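Local structure of phosphoserine phosphatase (Homo sapiens, 6HYY) at residues A[56-61]-A[140-145]; A[19-24]-A[85-90]; A[5-10]-A[92-97]. The protein catalyses the hydrolysis of O-phosphoserine to serine and phosphate, and belongs to the magnesium-dependent haloacid dehalogenase-like hydrolases. One frame throughout, in Å; residues are numbered along the deposited sequence.

Interaction 1 of 3, residues A[56-61]-A[140-145]; sequences AALTER and AGFDET
Helix 54-65, one of the helices inserted between the first and second strands of the haloacid dehalogenase-like core, packs here against strand 139-142 through Phe142, which meets Leu58 and Thr59. The Leu58 methyl CD2 sits over one face of the Phe142 ring as a CH-pi contact, 4.0 Å from the centroid and 16° off the ring normal. It is displaced toward the rim, so that CE2 of Phe142 is its nearest ring atom, 3.8 Å from Leu58 CD2. With CG anti to the backbone N (chi1 -171°), the leucine extends its branched end toward the ring. Thr59 approaches differently: its OG1 lies in the ring plane at the edge, 3.4 Å from Phe142 CE1, and is hydrogen-bonded to Lys55 O. Phe142 CG stands between its own backbone N and carbonyl carbon (chi1 64°), turning the ring toward the helix, where Lys55 and Leu62 also touch it. Replacing Phe142 by an alanine would remove the ring, which is likely to leave Leu58 CD2 and Thr59 without their partner and open a gap between helix and strand. One residue beyond Phe142, Asp143 OD1 accepts from the backbone N of Thr145, making an Asx turn, and also from Thr145 OG1. The side chain of Leu58 is about 8 Å from the bound serine, and a helical cap packed over an outermost strand near the substrate pocket is consistent with the capped architecture of phosphoserine phosphatases.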
loop_
_atom_site.group_PDB
_atom_site.type_symbol
_atom_site.label_atom_id
_atom_site.label_comp_id
_atom_site.label_asym_id
_atom_site.label_seq_id
_atom_site.Cartn_x
_atom_site.Cartn_y
_atom_site.Cartn_z
ATOM N N ALA A 56 13.874 4.017 -10.630
ATOM C CA ALA A 56 14.759 5.175 -10.579
ATOM C C ALA A 56 14.328 6.158 -9.498
ATOM O O ALA A 56 15.166 6.662 -8.742
ATOM C CB ALA A 56 14.794 5.858 -11.945
ATOM N N ALA A 57 13.025 6.446 -9.407
ATOM C CA ALA A 57 12.545 7.379 -8.390
ATOM C C ALA A 57 12.791 6.847 -6.984
ATOM O O ALA A 57 13.073 7.623 -6.062
ATOM C CB ALA A 57 11.057 7.668 -8.598
ATOM N N LEU A 58 12.683 5.529 -6.798
ATOM C CA LEU A 58 12.970 4.934 -5.500
ATOM C C LEU A 58 14.454 5.041 -5.164
ATOM O O LEU A 58 14.822 5.409 -4.041
ATOM C CB LEU A 58 12.516 3.469 -5.488
ATOM C CG LEU A 58 12.568 2.780 -4.125
ATOM C CD1 LEU A 58 11.717 3.532 -3.118
ATOM C CD2 LEU A 58 12.136 1.319 -4.232
ATOM N N THR A 59 15.319 4.700 -6.123
ATOM C CA THR A 59 16.760 4.784 -5.895
ATOM C C THR A 59 17.171 6.193 -5.497
ATOM O O THR A 59 17.933 6.386 -4.540
ATOM C CB THR A 59 17.508 4.348 -7.155
ATOM O OG1 THR A 59 17.129 3.012 -7.496
ATOM C CG2 THR A 59 19.013 4.400 -6.926
ATOM N N GLU A 60 16.649 7.199 -6.206
ATOM C CA GLU A 60 17.052 8.579 -5.948
ATOM C C GLU A 60 16.587 9.065 -4.581
ATOM O O GLU A 60 17.311 9.805 -3.907
ATOM C CB GLU A 60 16.516 9.493 -7.046
ATOM C CG GLU A 60 17.066 9.185 -8.417
ATOM C CD GLU A 60 16.237 9.819 -9.513
ATOM O OE1 GLU A 60 16.669 9.792 -10.685
ATOM O OE2 GLU A 60 15.150 10.346 -9.196
ATOM N N ARG A 61 15.378 8.684 -4.159
ATOM C CA ARG A 61 14.915 9.105 -2.841
ATOM C C ARG A 61 15.735 8.442 -1.746
ATOM O O ARG A 61 16.136 9.093 -0.777
ATOM C CB ARG A 61 13.428 8.781 -2.668
ATOM C CG ARG A 61 12.485 9.756 -3.358
ATOM C CD ARG A 61 11.031 9.281 -3.295
ATOM N NE ARG A 61 10.772 8.156 -4.192
ATOM C CZ ARG A 61 9.590 7.552 -4.302
ATOM N NH1 ARG A 61 8.565 7.964 -3.567
ATOM N NH2 ARG A 61 9.428 6.532 -5.135
ATOM N N ALA A 140 22.322 -0.120 2.464
ATOM C CA ALA A 140 23.050 -0.864 1.446
ATOM C C ALA A 140 22.261 -1.063 0.155
ATOM O O ALA A 140 22.707 -1.823 -0.708
ATOM C CB ALA A 140 23.472 -2.228 1.997
ATOM N N GLY A 141 21.102 -0.420 -0.005
ATOM C CA GLY A 141 20.333 -0.597 -1.229
ATOM C C GLY A 141 18.964 -1.213 -0.994
ATOM O O GLY A 141 18.451 -1.171 0.124
ATOM N N PHE A 142 18.370 -1.802 -2.037
ATOM C CA PHE A 142 17.083 -2.466 -1.875
ATOM C C PHE A 142 16.980 -3.616 -2.871
ATOM O O PHE A 142 17.726 -3.681 -3.853
ATOM C CB PHE A 142 15.913 -1.472 -2.030
ATOM C CG PHE A 142 15.810 -0.856 -3.387
ATOM C CD1 PHE A 142 16.508 0.304 -3.695
ATOM C CD2 PHE A 142 15.020 -1.435 -4.371
ATOM C CE1 PHE A 142 16.422 0.866 -4.949
ATOM C CE2 PHE A 142 14.923 -0.867 -5.628
ATOM C CZ PHE A 142 15.627 0.277 -5.923
ATOM N N ASP A 143 16.061 -4.542 -2.597
ATOM C CA ASP A 143 15.928 -5.753 -3.411
ATOM C C ASP A 143 15.267 -5.392 -4.735
ATOM O O ASP A 143 14.049 -5.217 -4.809
ATOM C CB ASP A 143 15.126 -6.809 -2.663
ATOM C CG ASP A 143 14.941 -8.096 -3.466
ATOM O OD1 ASP A 143 15.527 -8.220 -4.558
ATOM O OD2 ASP A 143 14.220 -8.990 -2.974
ATOM N N GLU A 144 16.062 -5.319 -5.803
ATOM C CA GLU A 144 15.542 -4.877 -7.090
ATOM C C GLU A 144 14.760 -5.962 -7.820
ATOM O O GLU A 144 14.172 -5.678 -8.869
ATOM C CB GLU A 144 16.693 -4.363 -7.959
ATOM C CG GLU A 144 17.658 -3.477 -7.174
ATOM C CD GLU A 144 18.531 -2.603 -8.051
ATOM O OE1 GLU A 144 18.591 -2.848 -9.277
ATOM O OE2 GLU A 144 19.152 -1.660 -7.508
ATOM N N THR A 145 14.718 -7.183 -7.289
ATOM C CA THR A 145 13.913 -8.236 -7.890
ATOM C C THR A 145 12.463 -8.241 -7.419
ATOM O O THR A 145 11.661 -9.007 -7.964
ATOM C CB THR A 145 14.529 -9.621 -7.622
ATOM O OG1 THR A 145 14.315 -10.003 -6.255
ATOM C CG2 THR A 145 16.022 -9.609 -7.921
#

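Interaction 2 of 3, residues A[19-24]-A[85-90]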
loop_
_atom_site.group_PDB
_atom_site.type_symbol
_atom_site.label_atom_id
_atom_site.label_comp_id
_atom_site.label_asym_id
_atom_site.label_seq_id
_atom_site.Cartn_x
_atom_site.Cartn_y
_atom_site.Cartn_z
ATOM N N SER A 19 -1.301 6.263 2.124
ATOM C CA SER A 19 -2.477 7.112 1.977
ATOM C C SER A 19 -3.772 6.330 1.828
ATOM O O SER A 19 -4.828 6.933 1.640
ATOM C CB SER A 19 -2.331 8.102 0.816
ATOM O OG SER A 19 -1.178 8.897 1.031
ATOM N N THR A 20 -3.736 4.999 1.966
ATOM C CA THR A 20 -4.955 4.197 1.973
ATOM C C THR A 20 -5.110 3.501 3.320
ATOM O O THR A 20 -5.931 3.934 4.125
ATOM C CB THR A 20 -4.954 3.203 0.812
ATOM O OG1 THR A 20 -4.968 3.958 -0.409
ATOM C CG2 THR A 20 -6.189 2.356 0.845
ATOM N N VAL A 21 -4.315 2.477 3.608
ATOM C CA VAL A 21 -4.383 1.814 4.915
ATOM C C VAL A 21 -3.796 2.703 6.004
ATOM O O VAL A 21 -4.264 2.690 7.153
ATOM C CB VAL A 21 -3.651 0.462 4.845
ATOM C CG1 VAL A 21 -3.491 -0.149 6.244
ATOM C CG2 VAL A 21 -4.426 -0.487 3.965
ATOM N N ILE A 22 -2.754 3.461 5.678
ATOM C CA ILE A 22 -2.195 4.438 6.613
ATOM C C ILE A 22 -2.402 5.844 6.058
ATOM O O ILE A 22 -2.614 6.047 4.870
ATOM C CB ILE A 22 -0.706 4.185 6.917
ATOM C CG1 ILE A 22 0.136 4.315 5.637
ATOM C CG2 ILE A 22 -0.523 2.822 7.621
ATOM C CD1 ILE A 22 1.641 4.109 5.851
ATOM N N ARG A 23 -2.317 6.837 6.950
ATOM C CA ARG A 23 -2.607 8.210 6.545
ATOM C C ARG A 23 -1.459 8.829 5.757
ATOM O O ARG A 23 -1.697 9.688 4.899
ATOM C CB ARG A 23 -2.927 9.056 7.785
ATOM C CG ARG A 23 -3.886 8.353 8.734
ATOM C CD ARG A 23 -4.833 9.332 9.414
ATOM N NE ARG A 23 -5.999 9.589 8.572
ATOM C CZ ARG A 23 -7.111 10.197 8.976
ATOM N NH1 ARG A 23 -7.232 10.620 10.232
ATOM N NH2 ARG A 23 -8.108 10.378 8.116
ATOM N N GLU A 24 -0.237 8.378 6.003
ATOM C CA GLU A 24 0.993 8.981 5.512
ATOM C C GLU A 24 1.573 8.164 4.357
ATOM O O GLU A 24 1.067 7.101 3.990
ATOM C CB GLU A 24 2.004 9.093 6.659
ATOM C CG GLU A 24 1.448 9.677 7.973
ATOM C CD GLU A 24 1.071 8.611 9.013
ATOM O OE1 GLU A 24 1.002 8.957 10.217
ATOM O OE2 GLU A 24 0.845 7.442 8.629
ATOM N N PRO A 85 -8.790 5.791 9.805
ATOM C CA PRO A 85 -10.023 5.402 10.501
ATOM C C PRO A 85 -10.855 4.406 9.704
ATOM O O PRO A 85 -11.037 4.536 8.486
ATOM C CB PRO A 85 -10.755 6.734 10.682
ATOM C CG PRO A 85 -9.636 7.734 10.756
ATOM C CD PRO A 85 -8.559 7.244 9.829
ATOM N N GLY A 86 -11.317 3.367 10.395
ATOM C CA GLY A 86 -12.146 2.360 9.792
ATOM C C GLY A 86 -11.419 1.150 9.246
ATOM O O GLY A 86 -12.063 0.122 9.039
ATOM N N ILE A 87 -10.106 1.241 9.006
ATOM C CA ILE A 87 -9.454 0.101 8.341
ATOM C C ILE A 87 -9.353 -1.114 9.270
ATOM O O ILE A 87 -9.509 -2.259 8.806
ATOM C CB ILE A 87 -8.089 0.492 7.739
ATOM C CG1 ILE A 87 -7.540 -0.639 6.849
ATOM C CG2 ILE A 87 -7.061 0.744 8.772
ATOM C CD1 ILE A 87 -8.439 -1.028 5.654
ATOM N N ARG A 88 -9.160 -0.927 10.582
ATOM C CA ARG A 88 -9.124 -2.089 11.476
ATOM C C ARG A 88 -10.443 -2.853 11.436
ATOM O O ARG A 88 -10.465 -4.091 11.331
ATOM C CB ARG A 88 -8.841 -1.660 12.917
ATOM C CG ARG A 88 -7.444 -1.175 13.209
ATOM C CD ARG A 88 -7.387 -0.733 14.699
ATOM N NE ARG A 88 -6.160 -0.014 15.026
ATOM C CZ ARG A 88 -5.947 1.288 14.780
ATOM N NH1 ARG A 88 -6.881 2.067 14.219
ATOM N NH2 ARG A 88 -4.779 1.823 15.106
ATOM N N GLU A 89 -11.564 -2.132 11.535
ATOM C CA GLU A 89 -12.874 -2.770 11.519
ATOM C C GLU A 89 -13.135 -3.447 10.177
ATOM O O GLU A 89 -13.662 -4.562 10.132
ATOM C CB GLU A 89 -13.968 -1.745 11.833
ATOM C CG GLU A 89 -15.318 -2.399 12.043
ATOM C CD GLU A 89 -16.407 -1.416 12.421
ATOM O OE1 GLU A 89 -16.105 -0.216 12.590
ATOM O OE2 GLU A 89 -17.565 -1.855 12.544
ATOM N N LEU A 90 -12.768 -2.783 9.077
ATOM C CA LEU A 90 -12.991 -3.345 7.744
ATOM C C LEU A 90 -12.196 -4.629 7.541
ATOM O O LEU A 90 -12.747 -5.635 7.073
ATOM C CB LEU A 90 -12.638 -2.319 6.668
ATOM C CG LEU A 90 -12.814 -2.812 5.225
ATOM C CD1 LEU A 90 -14.262 -3.199 4.958
ATOM C CD2 LEU A 90 -12.379 -1.733 4.260
#
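Pro85 sets its CD over the face of the Arg23 guanidinium, the two side chains crossing at about a right angle, while the buried Val21 and Ile87 cross in the same way. Pro85 CD stands over the centre of the guanidinium, 3.4 Å from Arg23 CZ, and the neighbouring CG comes within 3.8 Å of Arg23 NH1. The arginine reaches this position by bending at chi2 and chi3 (-145° and 85°), and a hydrogen bond from its NE to Asn195 OD1 helps to fix the rotation of the flat group. Deeper in, the two aliphatic side chains touch through single branches, Val21 CG1 lying 4.1 Å from Ile87 CG1. The other branch of the isoleucine, CG2, turns to the backbone and packs 3.8 Å from Val21 O. Both side chains also rest on Phe15 of strand 12-16, so the pair belongs to the hydrophobic layer on that strand. Gly86 is the N-cap of helix 87-96, and its positive phi (93°) suits a residue without a side chain. The neighbouring Thr20 hydrogen-bonds through OG1 to Asp16 OD2, a magnesium ligand. Segment 19-24 carries the end of motif I (DxDxT) and a helical turn with pi-type widening, consistent with the squiggle of the haloacid dehalogenase superfamily.

Interaction 3 of 3, residues A[5-10]-A[92-97]; sequences KLFYSA and SRLQER
Arg97, just past the end of helix 87-96, reaches to Tyr8 of the N-terminal helix. From CB, which points toward the partner segment, the chain runs extended through CG and CD and bends at chi3 (71°), bringing a face of the guanidinium onto Tyr8 CD1. NE comes 4.0 Å from Tyr8 CD1. CZ is nearer still, 3.8 Å from Tyr8 CD1, which stands over the centre of the guanidinium face; the ring and guanidinium planes are 34° apart. NH1 also lies beside Tyr8 CD1, at 3.9 Å. At the tip, NH2 donates to Tyr8 O over 3.3 Å, meeting a lone pair in the carbonyl plane although the oxygen is tilted 21° from the guanidinium plane. This long bond gives the backbone carbonyl of Tyr8 a charged donor. Farther in, the contact turns apolar: Leu94 CD2 meets Phe7 CE2 and CZ, each at 3.6 Å. Phe7 also touches Ile173 and Ile190 of the central sheet and Leu215 near the C-terminus. The contact thus joins the N-terminal helix to the first long helix after the cap insertion, as helix-on-helix packing against one side of the Rossmann-like sheet of the haloacid dehalogenase-like core.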
loop_
_atom_site.group_PDB
_atom_site.type_symbol
_atom_site.label_atom_id
_atom_site.label_comp_id
_atom_site.label_asym_id
_atom_site.label_seq_id
_atom_site.Cartn_x
_atom_site.Cartn_y
_atom_site.Cartn_z
ATOM N N LYS A 5 -22.646 -5.174 -2.832
ATOM C CA LYS A 5 -22.772 -6.431 -3.563
ATOM C C LYS A 5 -21.446 -6.820 -4.203
ATOM O O LYS A 5 -21.000 -7.969 -4.091
ATOM C CB LYS A 5 -23.866 -6.311 -4.622
ATOM C CG LYS A 5 -25.266 -6.136 -4.061
ATOM C CD LYS A 5 -26.312 -6.067 -5.172
ATOM C CE LYS A 5 -26.347 -7.342 -6.010
ATOM N NZ LYS A 5 -25.404 -7.339 -7.173
ATOM N N LEU A 6 -20.801 -5.868 -4.880
ATOM C CA LEU A 6 -19.474 -6.120 -5.435
ATOM C C LEU A 6 -18.490 -6.517 -4.342
ATOM O O LEU A 6 -17.786 -7.527 -4.455
ATOM C CB LEU A 6 -18.970 -4.880 -6.175
ATOM C CG LEU A 6 -17.454 -4.874 -6.413
ATOM C CD1 LEU A 6 -17.080 -5.900 -7.473
ATOM C CD2 LEU A 6 -16.951 -3.486 -6.773
ATOM N N PHE A 7 -18.434 -5.726 -3.269
ATOM C CA PHE A 7 -17.457 -5.965 -2.212
ATOM C C PHE A 7 -17.627 -7.354 -1.608
ATOM O O PHE A 7 -16.637 -8.049 -1.342
ATOM C CB PHE A 7 -17.583 -4.873 -1.146
ATOM C CG PHE A 7 -16.416 -4.804 -0.196
ATOM C CD1 PHE A 7 -15.157 -4.438 -0.647
ATOM C CD2 PHE A 7 -16.583 -5.088 1.150
ATOM C CE1 PHE A 7 -14.086 -4.370 0.219
ATOM C CE2 PHE A 7 -15.512 -5.023 2.029
ATOM C CZ PHE A 7 -14.259 -4.659 1.559
ATOM N N TYR A 8 -18.873 -7.803 -1.447
ATOM C CA TYR A 8 -19.150 -9.089 -0.816
ATOM C C TYR A 8 -18.960 -10.274 -1.745
ATOM O O TYR A 8 -18.980 -11.415 -1.272
ATOM C CB TYR A 8 -20.568 -9.093 -0.235
ATOM C CG TYR A 8 -20.577 -8.302 1.035
ATOM C CD1 TYR A 8 -20.935 -8.869 2.248
ATOM C CD2 TYR A 8 -20.135 -6.991 1.028
ATOM C CE1 TYR A 8 -20.891 -8.118 3.401
ATOM C CE2 TYR A 8 -20.088 -6.253 2.136
ATOM C CZ TYR A 8 -20.461 -6.803 3.318
ATOM O OH TYR A 8 -20.371 -5.984 4.395
ATOM N N SER A 9 -18.765 -10.042 -3.038
ATOM C CA SER A 9 -18.465 -11.118 -3.969
ATOM C C SER A 9 -16.974 -11.435 -4.052
ATOM O O SER A 9 -16.599 -12.412 -4.708
ATOM C CB SER A 9 -18.984 -10.761 -5.364
ATOM O OG SER A 9 -18.226 -9.708 -5.933
ATOM N N ALA A 10 -16.122 -10.645 -3.408
ATOM C CA ALA A 10 -14.679 -10.829 -3.514
ATOM C C ALA A 10 -14.211 -11.970 -2.624
ATOM O O ALA A 10 -14.669 -12.112 -1.488
ATOM C CB ALA A 10 -13.953 -9.550 -3.115
ATOM N N SER A 92 -11.101 -6.578 9.823
ATOM C CA SER A 92 -11.696 -7.556 10.729
ATOM C C SER A 92 -12.926 -8.206 10.110
ATOM O O SER A 92 -13.075 -9.435 10.158
ATOM C CB SER A 92 -12.055 -6.876 12.051
ATOM O OG SER A 92 -10.885 -6.527 12.759
ATOM N N ARG A 93 -13.828 -7.401 9.528
ATOM C CA ARG A 93 -15.023 -7.971 8.910
ATOM C C ARG A 93 -14.676 -8.834 7.706
ATOM O O ARG A 93 -15.301 -9.883 7.498
ATOM C CB ARG A 93 -16.003 -6.876 8.485
ATOM C CG ARG A 93 -16.551 -6.057 9.662
ATOM C CD ARG A 93 -17.481 -6.857 10.585
ATOM N NE ARG A 93 -16.781 -7.649 11.611
ATOM C CZ ARG A 93 -16.028 -7.170 12.609
ATOM N NH1 ARG A 93 -15.824 -5.874 12.774
ATOM N NH2 ARG A 93 -15.452 -8.018 13.448
ATOM N N LEU A 94 -13.683 -8.424 6.915
ATOM C CA LEU A 94 -13.288 -9.246 5.770
ATOM C C LEU A 94 -12.740 -10.592 6.232
ATOM O O LEU A 94 -13.092 -11.652 5.685
ATOM C CB LEU A 94 -12.246 -8.502 4.934
ATOM C CG LEU A 94 -12.755 -7.337 4.094
ATOM C CD1 LEU A 94 -11.593 -6.528 3.550
ATOM C CD2 LEU A 94 -13.598 -7.890 2.945
ATOM N N GLN A 95 -11.868 -10.571 7.240
ATOM C CA GLN A 95 -11.278 -11.815 7.725
ATOM C C GLN A 95 -12.324 -12.707 8.377
ATOM O O GLN A 95 -12.240 -13.940 8.279
ATOM C CB GLN A 95 -10.130 -11.513 8.696
ATOM C CG GLN A 95 -8.865 -10.933 8.012
ATOM C CD GLN A 95 -7.739 -10.667 8.995
ATOM O OE1 GLN A 95 -7.976 -10.531 10.188
ATOM N NE2 GLN A 95 -6.518 -10.592 8.499
ATOM N N GLU A 96 -13.338 -12.115 9.005
ATOM C CA GLU A 96 -14.405 -12.917 9.595
ATOM C C GLU A 96 -15.233 -13.644 8.541
ATOM O O GLU A 96 -15.836 -14.679 8.852
ATOM C CB GLU A 96 -15.272 -12.017 10.476
ATOM C CG GLU A 96 -14.538 -11.651 11.760
ATOM C CD GLU A 96 -15.350 -10.813 12.721
ATOM O OE1 GLU A 96 -14.801 -10.484 13.800
ATOM O OE2 GLU A 96 -16.522 -10.488 12.412
ATOM N N ARG A 97 -15.252 -13.152 7.301
ATOM C CA ARG A 97 -15.895 -13.841 6.192
ATOM C C ARG A 97 -14.899 -14.620 5.346
ATOM O O ARG A 97 -15.250 -15.046 4.246
ATOM C CB ARG A 97 -16.673 -12.851 5.321
ATOM C CG ARG A 97 -17.988 -12.410 5.963
ATOM C CD ARG A 97 -18.817 -11.473 5.074
ATOM N NE ARG A 97 -19.400 -12.163 3.928
ATOM C CZ ARG A 97 -18.925 -12.060 2.693
ATOM N NH1 ARG A 97 -17.876 -11.283 2.452
ATOM N NH2 ARG A 97 -19.499 -12.727 1.700
#

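Overall arrangement
Interactions 2 and 3 share helix 87-96, interaction 2 at its N-terminal start and interaction 3 at its C-terminal end. They touch directly, Leu90 CD1 lying 3.7 Å from Phe7 CE2, so apolar packing runs from one to the other. Each pairs a buried aliphatic or aromatic contact with an arginine at a more exposed margin, but only in interaction 3 does that arginine donate across the contact. Interaction 1 stands apart, on the opposite side of the chain's centre, its own centre about 26 Å from that of interaction 2; it is chiefly a buried ring-methyl contact and joins inserted helix 54-65 to an outermost strand.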